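Local coordinates for endoglucanase (Clostridium thermocellum, PDB 2E4T), which hydrolyses internal beta-1,4-glucosidic bonds of cellulose and probably xyloglucan, this chain being its glycoside hydrolase family 44 catalytic module, at residues A[207-219]-A[264-278]. Sequence-based numbering, arbitrary orientation. Where two conformers were deposited one is given.
Sequences LIEKSVALSKAVK and KMKKASDEEGKRLLD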
loop_
_atom_site.group_PDB
_atom_site.type_symbol
_atom_site.label_atom_id
_atom_site.label_comp_id
_atom_site.label_asym_id
_atom_site.label_seq_id
_atom_site.Cartn_x
_atom_site.Cartn_y
_atom_site.Cartn_z
ATOM N N LEU A 207 -3.369 -21.935 2.927
ATOM C CA LEU A 207 -3.440 -20.590 2.350
ATOM C C LEU A 207 -3.634 -20.661 0.835
ATOM O O LEU A 207 -4.449 -19.893 0.276
ATOM C CB LEU A 207 -2.193 -19.781 2.745
ATOM C CG LEU A 207 -2.236 -18.336 2.296
ATOM C CD1 LEU A 207 -3.482 -17.598 2.774
ATOM C CD2 LEU A 207 -0.984 -17.636 2.819
ATOM N N ILE A 208 -2.898 -21.552 0.152
ATOM C CA ILE A 208 -3.129 -21.659 -1.313
ATOM C C ILE A 208 -4.521 -22.129 -1.620
ATOM O O ILE A 208 -5.189 -21.578 -2.515
ATOM C CB ILE A 208 -2.066 -22.608 -1.969
ATOM C CG1 ILE A 208 -0.672 -22.071 -1.838
ATOM C CG2 ILE A 208 -2.429 -22.900 -3.400
ATOM C CD1 ILE A 208 -0.441 -20.760 -2.341
ATOM N N GLU A 209 -4.983 -23.178 -0.914
ATOM C CA GLU A 209 -6.328 -23.703 -1.213
ATOM C C GLU A 209 -7.364 -22.611 -1.101
ATOM O O GLU A 209 -8.250 -22.470 -1.981
ATOM C CB GLU A 209 -6.630 -24.887 -0.261
ATOM C CG GLU A 209 -5.889 -26.123 -0.616
ATOM C CD GLU A 209 -6.384 -27.354 0.122
ATOM O OE1 GLU A 209 -7.438 -27.305 0.805
ATOM O OE2 GLU A 209 -5.705 -28.395 0.029
ATOM N N LYS A 210 -7.309 -21.836 -0.006
ATOM C CA LYS A 210 -8.283 -20.785 0.202
ATOM C C LYS A 210 -8.162 -19.684 -0.839
ATOM O O LYS A 210 -9.172 -19.128 -1.310
ATOM C CB LYS A 210 -8.128 -20.197 1.598
ATOM C CG LYS A 210 -8.626 -21.091 2.699
ATOM C CD LYS A 210 -8.434 -20.483 4.045
ATOM C CE LYS A 210 -9.211 -21.279 5.094
ATOM N NZ LYS A 210 -9.232 -20.694 6.350
ATOM N N SER A 211 -6.921 -19.314 -1.153
ATOM C CA SER A 211 -6.712 -18.216 -2.088
ATOM C C SER A 211 -7.292 -18.546 -3.464
ATOM O O SER A 211 -7.954 -17.729 -4.124
ATOM C CB SER A 211 -5.211 -17.926 -2.214
ATOM O OG SER A 211 -4.672 -17.527 -0.963
ATOM N N VAL A 212 -6.999 -19.780 -3.933
ATOM C CA VAL A 212 -7.498 -20.244 -5.202
ATOM C C VAL A 212 -9.019 -20.278 -5.205
ATOM O O VAL A 212 -9.686 -19.841 -6.155
ATOM C CB VAL A 212 -6.892 -21.611 -5.559
ATOM C CG1 VAL A 212 -7.537 -22.251 -6.753
ATOM C CG2 VAL A 212 -5.381 -21.467 -5.796
ATOM N N ALA A 213 -9.597 -20.893 -4.147
ATOM C CA ALA A 213 -11.041 -21.040 -4.092
ATOM C C ALA A 213 -11.748 -19.673 -4.017
ATOM O O ALA A 213 -12.785 -19.457 -4.687
ATOM C CB ALA A 213 -11.441 -21.933 -2.944
ATOM N N LEU A 214 -11.235 -18.757 -3.201
ATOM C CA LEU A 214 -11.877 -17.450 -3.090
ATOM C C LEU A 214 -11.742 -16.687 -4.404
ATOM O O LEU A 214 -12.708 -16.053 -4.873
ATOM C CB LEU A 214 -11.309 -16.690 -1.888
ATOM C CG LEU A 214 -11.831 -15.275 -1.726
ATOM C CD1 LEU A 214 -13.369 -15.234 -1.654
ATOM C CD2 LEU A 214 -11.274 -14.663 -0.430
ATOM N N SER A 215 -10.562 -16.712 -5.011
ATOM C CA SER A 215 -10.381 -16.013 -6.269
ATOM C C SER A 215 -11.364 -16.512 -7.334
ATOM O O SER A 215 -12.023 -15.737 -8.044
ATOM C CB SER A 215 -8.951 -16.173 -6.761
ATOM O OG SER A 215 -8.833 -15.482 -7.986
ATOM N N LYS A 216 -11.483 -17.855 -7.474
ATOM C CA LYS A 216 -12.450 -18.415 -8.425
ATOM C C LYS A 216 -13.846 -17.907 -8.146
ATOM O O LYS A 216 -14.595 -17.550 -9.075
ATOM C CB LYS A 216 -12.437 -19.940 -8.392
ATOM C CG LYS A 216 -11.223 -20.563 -9.003
ATOM C CD LYS A 216 -11.133 -22.061 -8.671
ATOM C CE LYS A 216 -9.982 -22.767 -9.315
ATOM N NZ LYS A 216 -9.855 -24.180 -8.854
ATOM N N ALA A 217 -14.248 -17.908 -6.874
ATOM C CA ALA A 217 -15.590 -17.514 -6.524
ATOM C C ALA A 217 -15.868 -16.052 -6.903
ATOM O O ALA A 217 -16.946 -15.710 -7.412
ATOM C CB ALA A 217 -15.790 -17.709 -5.003
ATOM N N VAL A 218 -14.901 -15.180 -6.599
ATOM C CA VAL A 218 -15.048 -13.754 -6.918
ATOM C C VAL A 218 -15.121 -13.548 -8.426
ATOM O O VAL A 218 -15.969 -12.790 -8.916
ATOM C CB VAL A 218 -13.850 -12.950 -6.326
ATOM C CG1 VAL A 218 -13.869 -11.499 -6.838
ATOM C CG2 VAL A 218 -13.869 -13.005 -4.833
ATOM N N LYS A 219 -14.207 -14.193 -9.164
ATOM C CA LYS A 219 -14.114 -13.939 -10.616
ATOM C C LYS A 219 -15.304 -14.488 -11.385
ATOM O O LYS A 219 -15.555 -14.016 -12.492
ATOM C CB LYS A 219 -12.780 -14.421 -11.142
ATOM C CG LYS A 219 -11.681 -13.469 -10.598
ATOM C CD LYS A 219 -10.309 -13.853 -11.062
ATOM C CE LYS A 219 -9.280 -12.857 -10.672
ATOM N NZ LYS A 219 -8.946 -11.801 -11.565
ATOM N N LYS A 264 2.515 -21.499 -7.042
ATOM C CA LYS A 264 1.276 -22.248 -6.839
ATOM C C LYS A 264 0.058 -21.496 -7.384
ATOM O O LYS A 264 -0.897 -22.124 -7.922
ATOM C CB LYS A 264 1.099 -22.655 -5.383
ATOM C CG LYS A 264 2.173 -23.586 -4.848
ATOM C CD LYS A 264 2.415 -24.849 -5.688
ATOM C CE LYS A 264 3.485 -25.736 -5.052
ATOM N NZ LYS A 264 3.855 -26.882 -5.972
ATOM N N MET A 265 0.042 -20.161 -7.242
ATOM C CA MET A 265 -1.090 -19.423 -7.842
ATOM C C MET A 265 -1.016 -19.478 -9.384
ATOM O O MET A 265 -2.056 -19.554 -10.025
ATOM C CB MET A 265 -1.109 -17.970 -7.347
ATOM C CG MET A 265 -1.434 -17.869 -5.832
ATOM S SD MET A 265 -2.971 -18.640 -5.313
ATOM C CE MET A 265 -4.177 -17.542 -6.091
ATOM N N LYS A 266 0.188 -19.461 -9.958
ATOM C CA LYS A 266 0.312 -19.607 -11.414
ATOM C C LYS A 266 -0.175 -21.009 -11.830
ATOM O O LYS A 266 -0.902 -21.142 -12.810
ATOM C CB LYS A 266 1.751 -19.390 -11.865
ATOM C CG LYS A 266 1.850 -19.555 -13.395
ATOM C CD LYS A 266 3.034 -18.983 -14.045
ATOM C CE LYS A 266 2.812 -18.932 -15.576
ATOM N NZ LYS A 266 2.784 -20.303 -16.116
ATOM N N LYS A 267 0.240 -22.050 -11.095
ATOM C CA LYS A 267 -0.159 -23.411 -11.438
ATOM C C LYS A 267 -1.689 -23.514 -11.413
ATOM O O LYS A 267 -2.309 -24.113 -12.305
ATOM C CB LYS A 267 0.487 -24.401 -10.449
ATOM C CG LYS A 267 0.072 -25.858 -10.529
ATOM C CD LYS A 267 0.782 -26.761 -9.505
ATOM C CE LYS A 267 0.518 -28.221 -9.781
ATOM N NZ LYS A 267 -0.823 -28.589 -9.232
ATOM N N ALA A 268 -2.311 -22.989 -10.333
ATOM C CA ALA A 268 -3.745 -23.057 -10.228
ATOM C C ALA A 268 -4.402 -22.296 -11.358
ATOM O O ALA A 268 -5.459 -22.723 -11.897
ATOM C CB ALA A 268 -4.226 -22.507 -8.887
ATOM N N SER A 269 -3.875 -21.114 -11.723
ATOM C CA SER A 269 -4.425 -20.328 -12.823
ATOM C C SER A 269 -4.284 -21.096 -14.155
ATOM O O SER A 269 -5.216 -21.066 -14.970
ATOM C CB SER A 269 -3.654 -19.010 -12.911
ATOM O OG SER A 269 -3.874 -18.250 -11.695
ATOM N N ASP A 270 -3.138 -21.736 -14.380
ATOM C CA ASP A 270 -2.917 -22.530 -15.602
ATOM C C ASP A 270 -3.885 -23.685 -15.669
ATOM O O ASP A 270 -4.331 -24.016 -16.782
ATOM C CB ASP A 270 -1.476 -22.982 -15.641
ATOM C CG ASP A 270 -0.493 -21.856 -16.009
ATOM O OD1 ASP A 270 -0.940 -20.756 -16.404
ATOM O OD2 ASP A 270 0.710 -22.104 -15.881
ATOM N N GLU A 271 -4.215 -24.297 -14.538
ATOM C CA GLU A 271 -5.192 -25.386 -14.527
ATOM C C GLU A 271 -6.583 -24.877 -14.764
ATOM O O GLU A 271 -7.414 -25.538 -15.454
ATOM C CB GLU A 271 -5.120 -26.138 -13.216
ATOM C CG GLU A 271 -3.797 -26.883 -13.051
ATOM C CD GLU A 271 -3.531 -27.436 -11.673
ATOM O OE1 GLU A 271 -4.387 -27.250 -10.791
ATOM O OE2 GLU A 271 -2.470 -28.083 -11.462
ATOM N N GLU A 272 -6.923 -23.706 -14.217
ATOM C CA GLU A 272 -8.244 -23.160 -14.329
ATOM C C GLU A 272 -8.516 -22.516 -15.700
ATOM O O GLU A 272 -9.647 -22.476 -16.192
ATOM C CB GLU A 272 -8.500 -22.097 -13.233
ATOM C CG GLU A 272 -9.805 -21.404 -13.254
ATOM C CD GLU A 272 -11.011 -22.290 -12.996
ATOM O OE1 GLU A 272 -10.885 -23.427 -12.497
ATOM O OE2 GLU A 272 -12.141 -21.854 -13.321
ATOM N N GLY A 273 -7.470 -21.942 -16.304
ATOM C CA GLY A 273 -7.545 -21.244 -17.568
ATOM C C GLY A 273 -7.757 -19.748 -17.485
ATOM O O GLY A 273 -8.117 -19.127 -18.483
ATOM N N LYS A 274 -7.505 -19.151 -16.305
ATOM C CA LYS A 274 -7.532 -17.703 -16.204
ATOM C C LYS A 274 -6.687 -17.284 -15.004
ATOM O O LYS A 274 -6.463 -18.075 -14.092
ATOM C CB LYS A 274 -8.926 -17.134 -16.019
ATOM C CG LYS A 274 -9.584 -17.508 -14.784
ATOM C CD LYS A 274 -11.029 -17.142 -15.062
ATOM C CE LYS A 274 -11.774 -17.458 -13.840
ATOM N NZ LYS A 274 -13.280 -17.545 -14.064
ATOM N N ARG A 275 -6.255 -16.019 -15.010
ATOM C CA ARG A 275 -5.437 -15.512 -13.944
ATOM C C ARG A 275 -6.229 -15.444 -12.641
ATOM O O ARG A 275 -7.292 -14.796 -12.578
ATOM C CB ARG A 275 -4.934 -14.122 -14.332
ATOM C CG ARG A 275 -4.195 -13.409 -13.199
ATOM C CD ARG A 275 -3.534 -12.089 -13.714
ATOM N NE ARG A 275 -2.364 -12.339 -14.554
ATOM C CZ ARG A 275 -1.126 -12.500 -14.074
ATOM N NH1 ARG A 275 -0.895 -12.543 -12.738
ATOM N NH2 ARG A 275 -0.111 -12.602 -14.941
ATOM N N LEU A 276 -5.681 -16.030 -11.569
ATOM C CA LEU A 276 -6.360 -16.034 -10.278
ATOM C C LEU A 276 -5.664 -15.137 -9.257
ATOM O O LEU A 276 -6.245 -14.856 -8.188
ATOM C CB LEU A 276 -6.467 -17.465 -9.698
ATOM C CG LEU A 276 -7.321 -18.383 -10.569
ATOM C CD1 LEU A 276 -7.306 -19.783 -9.956
ATOM C CD2 LEU A 276 -8.759 -17.908 -10.699
ATOM N N LEU A 277 -4.424 -14.710 -9.510
ATOM C CA LEU A 277 -3.740 -13.740 -8.655
ATOM C C LEU A 277 -3.384 -12.561 -9.561
ATOM O O LEU A 277 -2.611 -12.744 -10.507
ATOM C CB LEU A 277 -2.456 -14.305 -8.077
ATOM C CG LEU A 277 -1.637 -13.344 -7.214
ATOM C CD1 LEU A 277 -2.379 -12.955 -5.924
ATOM C CD2 LEU A 277 -0.267 -13.861 -6.958
ATOM N N ASP A 278 -3.932 -11.381 -9.255
ATOM C CA ASP A 278 -3.592 -10.200 -10.040
ATOM C C ASP A 278 -2.450 -9.402 -9.427
ATOM O O ASP A 278 -1.636 -8.815 -10.174
ATOM C CB ASP A 278 -4.813 -9.315 -10.222
ATOM C CG ASP A 278 -5.866 -10.032 -11.027
ATOM O OD1 ASP A 278 -5.727 -10.047 -12.282
ATOM O OD2 ASP A 278 -6.799 -10.603 -10.411
HETATM O O HOH W 1 -7.183 -24.265 -10.199
HETATM O O HOH W 2 -13.671 -18.438 -11.554
HETATM O O HOH W 3 -9.311 -25.287 -11.810
HETATM O O HOH W 4 -8.821 -13.296 -14.297
HETATM O O HOH W 5 -13.997 -14.953 -14.679
#
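Val212 meets Ala268 and Met265 where two neighbouring outer helices of the TIM-like barrel, 204-221 and 257-272, run side by side; their local axes come within 10.5 Å at a crossing angle of -42°. The tight part is apolar. Val212 CG2 lies 3.5 Å from Ala268 CB, closer than usual carbon packing, and Met265 brings SD to 3.7 Å from the same methyl. Val212 CG1 also touches Ala268 CB and reaches Leu276 CD1 on its further side. As the axes diverge, the loop after Gly273, whose positive phi ends the helix, returns to 207-219 and packs Leu276 against Val212, Ser215 and Lys216. Ser215 OG, anti to its own N, donates to Leu276 O at 2.7 Å, in the carbonyl plane on a lone pair (C=O...donor angle 118°), tying helix to loop.

The opposite character appears on the side with Lys216, Glu272 and Lys274. The Lys216 chain passes slantwise over the Leu276 methyls towards Glu272, but in the conformer given, one of two, Lys216 NZ to Glu272 OE1 is a long salt bridge of 3.9 Å; a water joins this NZ to Ala268 O. Lys274 NZ likewise reaches Lys216 O and Lys219 O only through waters. Lys219, by contrast, is buried: its ammonium also donates to Ala225 O, while Asp278 OD2 accepts from Ile227 N, so both charged groups are fixed beside strand 226-232. The chain bends at its last torsion (chi4 -92°), setting Lys219 NZ on the syn lone pair of Asp278 OD2 at 2.7 Å.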